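Local atomic coordinates of putative anti-sigma factor antagonist TM1081 (Thermotoga maritima, PDB entry 3F43), a protein that probably acts as an anti-anti-sigma factor that, by counteracting an anti-sigma factor, frees a sigma factor from inhibition. Residues A[27-33]-A[61-66]; A[55-59]-A[115-119]. All coordinates share one frame; numbering follows the deposited sequence.

Interaction 1. Residues A[27-33]-A[61-66]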
loop_
_atom_site.group_PDB
_atom_site.type_symbol
_atom_site.label_atom_id
_atom_site.label_comp_id
_atom_site.label_asym_id
_atom_site.label_seq_id
_atom_site.Cartn_x
_atom_site.Cartn_y
_atom_site.Cartn_z
ATOM N N PRO A 27 1.665 -17.196 6.651
ATOM C CA PRO A 27 2.151 -16.464 7.845
ATOM C C PRO A 27 1.310 -16.805 9.049
ATOM O O PRO A 27 0.084 -16.880 8.970
ATOM C CB PRO A 27 2.014 -14.987 7.459
ATOM C CG PRO A 27 1.040 -14.986 6.306
ATOM C CD PRO A 27 1.295 -16.285 5.562
ATOM N N ASN A 28 1.969 -17.052 10.170
ATOM C CA ASN A 28 1.264 -17.562 11.348
ATOM C C ASN A 28 1.068 -16.498 12.418
ATOM O O ASN A 28 0.543 -16.787 13.495
ATOM C CB ASN A 28 1.951 -18.804 11.924
ATOM C CG ASN A 28 3.377 -18.571 12.307
ATOM O OD1 ASN A 28 3.842 -17.439 12.366
ATOM N ND2 ASN A 28 4.109 -19.665 12.542
ATOM N N LYS A 29 1.510 -15.298 12.090
ATOM C CA LYS A 29 1.404 -14.124 12.903
ATOM C C LYS A 29 0.995 -12.915 12.056
ATOM O O LYS A 29 0.975 -12.920 10.820
ATOM C CB LYS A 29 2.769 -13.820 13.551
ATOM C CG LYS A 29 3.221 -14.837 14.574
ATOM C CD LYS A 29 4.607 -14.489 15.144
ATOM C CE LYS A 29 5.740 -14.950 14.228
ATOM N NZ LYS A 29 5.898 -16.441 14.233
ATOM N N GLU A 30 0.699 -11.856 12.768
ATOM C CA GLU A 30 0.274 -10.622 12.197
ATOM C C GLU A 30 1.236 -10.124 11.108
ATOM O O GLU A 30 2.441 -10.214 11.262
ATOM C CB GLU A 30 0.195 -9.593 13.342
ATOM C CG GLU A 30 -0.536 -8.356 12.997
ATOM C CD GLU A 30 -1.743 -8.676 12.207
ATOM O OE1 GLU A 30 -2.711 -9.201 12.810
ATOM O OE2 GLU A 30 -1.679 -8.457 10.975
ATOM N N LEU A 31 0.674 -9.656 9.993
ATOM C CA LEU A 31 1.430 -8.954 8.957
ATOM C C LEU A 31 1.031 -7.502 9.030
ATOM O O LEU A 31 -0.145 -7.160 8.801
ATOM C CB LEU A 31 1.084 -9.479 7.571
ATOM C CG LEU A 31 1.601 -10.862 7.248
ATOM C CD1 LEU A 31 1.175 -11.182 5.822
ATOM C CD2 LEU A 31 3.116 -10.904 7.458
ATOM N N ASN A 32 1.989 -6.656 9.388
ATOM C CA ASN A 32 1.715 -5.234 9.699
ATOM C C ASN A 32 3.005 -4.435 9.579
ATOM O O ASN A 32 4.003 -4.995 9.129
ATOM C CB ASN A 32 1.063 -5.096 11.077
ATOM C CG ASN A 32 1.967 -5.609 12.224
ATOM O OD1 ASN A 32 3.203 -5.627 12.110
ATOM N ND2 ASN A 32 1.348 -6.017 13.346
ATOM N N ILE A 33 2.983 -3.168 9.954
ATOM C CA ILE A 33 4.120 -2.256 9.851
ATOM C C ILE A 33 5.416 -2.841 10.424
ATOM O O ILE A 33 6.485 -2.609 9.875
ATOM C CB ILE A 33 3.802 -0.867 10.478
ATOM C CG1 ILE A 33 4.931 0.130 10.259
ATOM C CG2 ILE A 33 3.397 -0.969 11.978
ATOM C CD1 ILE A 33 4.553 1.566 10.585
ATOM N N ASP A 61 -4.330 -17.050 9.674
ATOM C CA ASP A 61 -3.767 -16.729 10.990
ATOM C C ASP A 61 -3.358 -15.259 11.083
ATOM O O ASP A 61 -2.709 -14.879 12.046
ATOM C CB ASP A 61 -2.568 -17.621 11.264
ATOM C CG ASP A 61 -2.948 -19.057 11.341
ATOM O OD1 ASP A 61 -3.881 -19.374 12.069
ATOM O OD2 ASP A 61 -2.322 -19.876 10.644
ATOM N N VAL A 62 -3.771 -14.452 10.116
ATOM C CA VAL A 62 -3.495 -13.025 10.119
ATOM C C VAL A 62 -4.721 -12.281 10.678
ATOM O O VAL A 62 -5.753 -12.242 10.033
ATOM C CB VAL A 62 -3.098 -12.561 8.713
ATOM C CG1 VAL A 62 -2.897 -11.001 8.717
ATOM C CG2 VAL A 62 -1.786 -13.265 8.238
ATOM N N GLU A 63 -4.626 -11.714 11.887
ATOM C CA GLU A 63 -5.776 -11.124 12.590
ATOM C C GLU A 63 -6.325 -9.847 11.957
ATOM O O GLU A 63 -7.538 -9.630 11.905
ATOM C CB GLU A 63 -5.447 -10.882 14.069
ATOM C CG GLU A 63 -6.620 -10.365 14.945
ATOM C CD GLU A 63 -7.953 -11.109 14.716
ATOM O OE1 GLU A 63 -7.942 -12.366 14.660
ATOM O OE2 GLU A 63 -9.005 -10.424 14.593
ATOM N N SER A 64 -5.427 -9.045 11.403
ATOM C CA SER A 64 -5.788 -7.788 10.772
ATOM C C SER A 64 -4.649 -7.410 9.833
ATOM O O SER A 64 -3.543 -7.934 9.942
ATOM C CB SER A 64 -5.968 -6.679 11.811
ATOM O OG SER A 64 -4.723 -6.349 12.390
ATOM N N ILE A 65 -4.942 -6.529 8.890
ATOM C CA ILE A 65 -3.904 -5.932 8.061
ATOM C C ILE A 65 -3.986 -4.422 8.177
ATOM O O ILE A 65 -5.045 -3.854 8.477
ATOM C CB ILE A 65 -3.978 -6.339 6.570
ATOM C CG1 ILE A 65 -5.369 -6.041 6.014
ATOM C CG2 ILE A 65 -3.555 -7.863 6.384
ATOM C CD1 ILE A 65 -5.489 -6.151 4.455
ATOM N N ASP A 66 -2.851 -3.792 7.936
ATOM C CA ASP A 66 -2.716 -2.341 7.980
ATOM C C ASP A 66 -2.229 -1.827 6.633
ATOM O O ASP A 66 -2.103 -2.605 5.656
ATOM C CB ASP A 66 -1.883 -1.895 9.213
ATOM C CG ASP A 66 -0.357 -2.169 9.108
ATOM O OD1 ASP A 66 0.134 -2.509 8.017
ATOM O OD2 ASP A 66 0.318 -1.982 10.183
HETATM O O HOH W 1 -2.167 -17.211 7.679
HETATM O O HOH W 2 -2.403 -11.893 13.441
#

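Interaction 2. Residues A[55-59]-A[115-119]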
loop_
_atom_site.group_PDB
_atom_site.type_symbol
_atom_site.label_atom_id
_atom_site.label_comp_id
_atom_site.label_asym_id
_atom_site.label_seq_id
_atom_site.Cartn_x
_atom_site.Cartn_y
_atom_site.Cartn_z
ATOM N N ILE A 55 1.448 -17.693 -6.569
ATOM C CA ILE A 55 1.491 -17.541 -5.112
ATOM C C ILE A 55 0.105 -17.422 -4.530
ATOM O O ILE A 55 -0.743 -16.707 -5.051
ATOM C CB ILE A 55 2.323 -16.271 -4.685
ATOM C CG1 ILE A 55 3.767 -16.419 -5.211
ATOM C CG2 ILE A 55 2.271 -16.012 -3.176
ATOM C CD1 ILE A 55 4.730 -15.361 -4.679
ATOM N N PHE A 56 -0.122 -18.175 -3.452
ATOM C CA PHE A 56 -1.298 -18.028 -2.613
ATOM C C PHE A 56 -0.812 -17.381 -1.312
ATOM O O PHE A 56 0.087 -17.923 -0.654
ATOM C CB PHE A 56 -1.940 -19.351 -2.218
ATOM C CG PHE A 56 -2.477 -20.190 -3.341
ATOM C CD1 PHE A 56 -2.635 -19.717 -4.647
ATOM C CD2 PHE A 56 -2.861 -21.516 -3.066
ATOM C CE1 PHE A 56 -3.135 -20.541 -5.654
ATOM C CE2 PHE A 56 -3.364 -22.322 -4.055
ATOM C CZ PHE A 56 -3.515 -21.827 -5.364
ATOM N N LEU A 57 -1.429 -16.278 -0.900
ATOM C CA LEU A 57 -1.148 -15.713 0.393
ATOM C C LEU A 57 -2.336 -16.092 1.289
ATOM O O LEU A 57 -3.446 -15.541 1.201
ATOM C CB LEU A 57 -0.903 -14.201 0.327
ATOM C CG LEU A 57 -0.805 -13.482 1.679
ATOM C CD1 LEU A 57 0.361 -14.084 2.511
ATOM C CD2 LEU A 57 -0.615 -11.992 1.427
ATOM N N VAL A 58 -2.087 -17.082 2.137
ATOM C CA VAL A 58 -3.082 -17.638 3.030
ATOM C C VAL A 58 -3.109 -16.775 4.302
ATOM O O VAL A 58 -2.077 -16.585 4.961
ATOM C CB VAL A 58 -2.772 -19.103 3.347
ATOM C CG1 VAL A 58 -3.812 -19.655 4.383
ATOM C CG2 VAL A 58 -2.790 -19.965 2.053
ATOM N N LEU A 59 -4.290 -16.268 4.610
ATOM C CA LEU A 59 -4.500 -15.286 5.674
ATOM C C LEU A 59 -5.234 -15.813 6.925
ATOM O O LEU A 59 -5.653 -15.062 7.789
ATOM C CB LEU A 59 -5.232 -14.066 5.068
ATOM C CG LEU A 59 -4.474 -13.334 3.973
ATOM C CD1 LEU A 59 -5.354 -12.277 3.277
ATOM C CD2 LEU A 59 -3.275 -12.672 4.592
ATOM N N ILE A 115 -7.953 -23.124 0.390
ATOM C CA ILE A 115 -6.836 -23.483 -0.442
ATOM C C ILE A 115 -7.280 -24.411 -1.605
ATOM O O ILE A 115 -6.820 -24.222 -2.730
ATOM C CB ILE A 115 -5.671 -24.130 0.403
ATOM C CG1 ILE A 115 -5.081 -23.083 1.350
ATOM C CG2 ILE A 115 -4.599 -24.730 -0.522
ATOM C CD1 ILE A 115 -4.003 -23.650 2.348
ATOM N N SER A 116 -8.210 -25.330 -1.374
ATOM C CA SER A 116 -8.615 -26.243 -2.463
ATOM C C SER A 116 -9.309 -25.467 -3.564
ATOM O O SER A 116 -9.096 -25.728 -4.744
ATOM C CB SER A 116 -9.447 -27.427 -1.941
ATOM O OG SER A 116 -10.558 -26.978 -1.186
ATOM N N GLU A 117 -10.102 -24.473 -3.198
ATOM C CA GLU A 117 -10.733 -23.616 -4.201
ATOM C C GLU A 117 -9.703 -22.884 -5.053
ATOM O O GLU A 117 -9.833 -22.821 -6.273
ATOM C CB GLU A 117 -11.665 -22.608 -3.537
ATOM C CG GLU A 117 -12.904 -23.255 -2.909
ATOM C CD GLU A 117 -13.623 -22.336 -1.907
ATOM O OE1 GLU A 117 -13.208 -21.169 -1.727
ATOM O OE2 GLU A 117 -14.605 -22.799 -1.295
ATOM N N ALA A 118 -8.678 -22.331 -4.413
ATOM C CA ALA A 118 -7.605 -21.621 -5.133
ATOM C C ALA A 118 -6.851 -22.565 -6.072
ATOM O O ALA A 118 -6.507 -22.201 -7.209
ATOM C CB ALA A 118 -6.617 -20.932 -4.137
HETATM N N MSE A 119 -6.577 -23.769 -5.592
HETATM C CA MSE A 119 -5.833 -24.754 -6.383
HETATM C C MSE A 119 -6.628 -25.105 -7.638
HETATM O O MSE A 119 -6.074 -25.197 -8.738
HETATM C CB MSE A 119 -5.547 -26.035 -5.591
HETATM C CG MSE A 119 -4.434 -25.937 -4.558
HETATM SE SE MSE A 119 -2.595 -25.608 -5.217
HETATM C CE MSE A 119 -2.845 -25.774 -7.160
#

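Interaction 1. Residues A[27-33]-A[61-66]
Two loops at one end of the STAS sheet meet where Asp66, the residue just before Ser67, reaches Ile33; Ser67 is the phosphorylation site inferred by similarity and is unmodified here. Asp66 OD2 accepts the N-H of Ile33 at 2.9 Å on the syn side of the carboxylate, with an N-H...O angle of 153°. The carboxylate gets there because CG stands between the backbone N and the carbonyl carbon (chi1 74°). OD2 also lies 3.3 Å from Asn32 CB, while Asp66 OD1 weakly bonds Phe68 N, so the N-cap of helix 67-83 also pins the loop 27-33. Midway along, the chain of Glu30 bends at chi2 and brings its end back to the second loop: OE1 takes the N-H of Ser64 at 3.1 Å and a proton of water 2 at 2.8 Å. That water in turn accepts from Glu63 N. The other oxygen of Glu30 is modelled implausibly close to Ser64 O, so the exact turn of this carboxylate is doubtful. At the far end Val62 CG2 rests 3.8 Å from Pro27 CG, and water 1 links Pro27 O, at 2.6 Å, with Asp61 N. The first loop leads from strand 22-25 to helix 36-48, the second from strand 54-58 to helix 67-83; Ser64 and Ile65 lean on helix 94-102, and Ile33 packs on Ile108 of the second subunit.

Interaction 2. Residues A[55-59]-A[115-119]
Ile115 O accepts the N-H of Met119 at 2.9 Å, a helical backbone bond, and the same oxygen lies 4.2 Å from Phe56 CE2, obliquely to the ring. This first turn of helix 115-123 runs nearly antiparallel to strand 54-58: the axes of 55-58 and 115-119 make 163° and approach to 10.3 Å, a spacing bridged by side chains. Phe56 is the main bridge. With CG anti to its carbonyl carbon (chi1 -63°), the ring extends toward the helix and slides under Ala118, whose CB sits 3.6 Å from the ring centroid and 19° off the normal. This is a CH-pi contact over one face, with the methyl offset toward the rim at CZ and CE2. Met119, a selenomethionine, runs its bent side chain past the rim of the ring, the two side chains crossing at about a right angle; in one of its two conformers CG lies in plane at the edge and the selenium comes obliquely to 3.6 Å from CE2, a Met-aromatic contact that is established for that conformer alone. Two residues further along the strand, Val58 CG2 meets Ile115 CD1 at 3.9 Å, these side chains also being roughly perpendicular. Replacing Phe56 by an alanine is likely to leave the Ala118 methyl and the selenium without their aromatic partner and to open a gap between helix and sheet. Ile55 and Leu57 point the other way and pack against helix 36-48, so alternate residues of this central strand serve both layers of the alpha/beta fold. The side chains that meet across this buried interface are apolar, consistent with shape fit and dispersion, rather than directed polar bonds, holding this part of the helix to the sheet.

How the interactions relate
From the N terminus the chain forms the hairpin 16-25 and enters the loop 27-33, passes through helix 36-48 and strand 54-58, and returns at 61-66, where interaction 1 closes a loop with 27 residues between its segments. Interaction 2 starts at 55-59, within that loop, and closes at 115-119 after 55 more residues, so the two contacts cross along the sequence. Strand 54-58 connects them: it carries most of 55-59 and, after two more residues, the chain enters 61-66. The contacts, centred 16 Å apart, also touch, Pro27 CD lying 3.4 Å from Val58 O. Together they tie the loops at one end of the sheet to helix 115-123 on one of its faces.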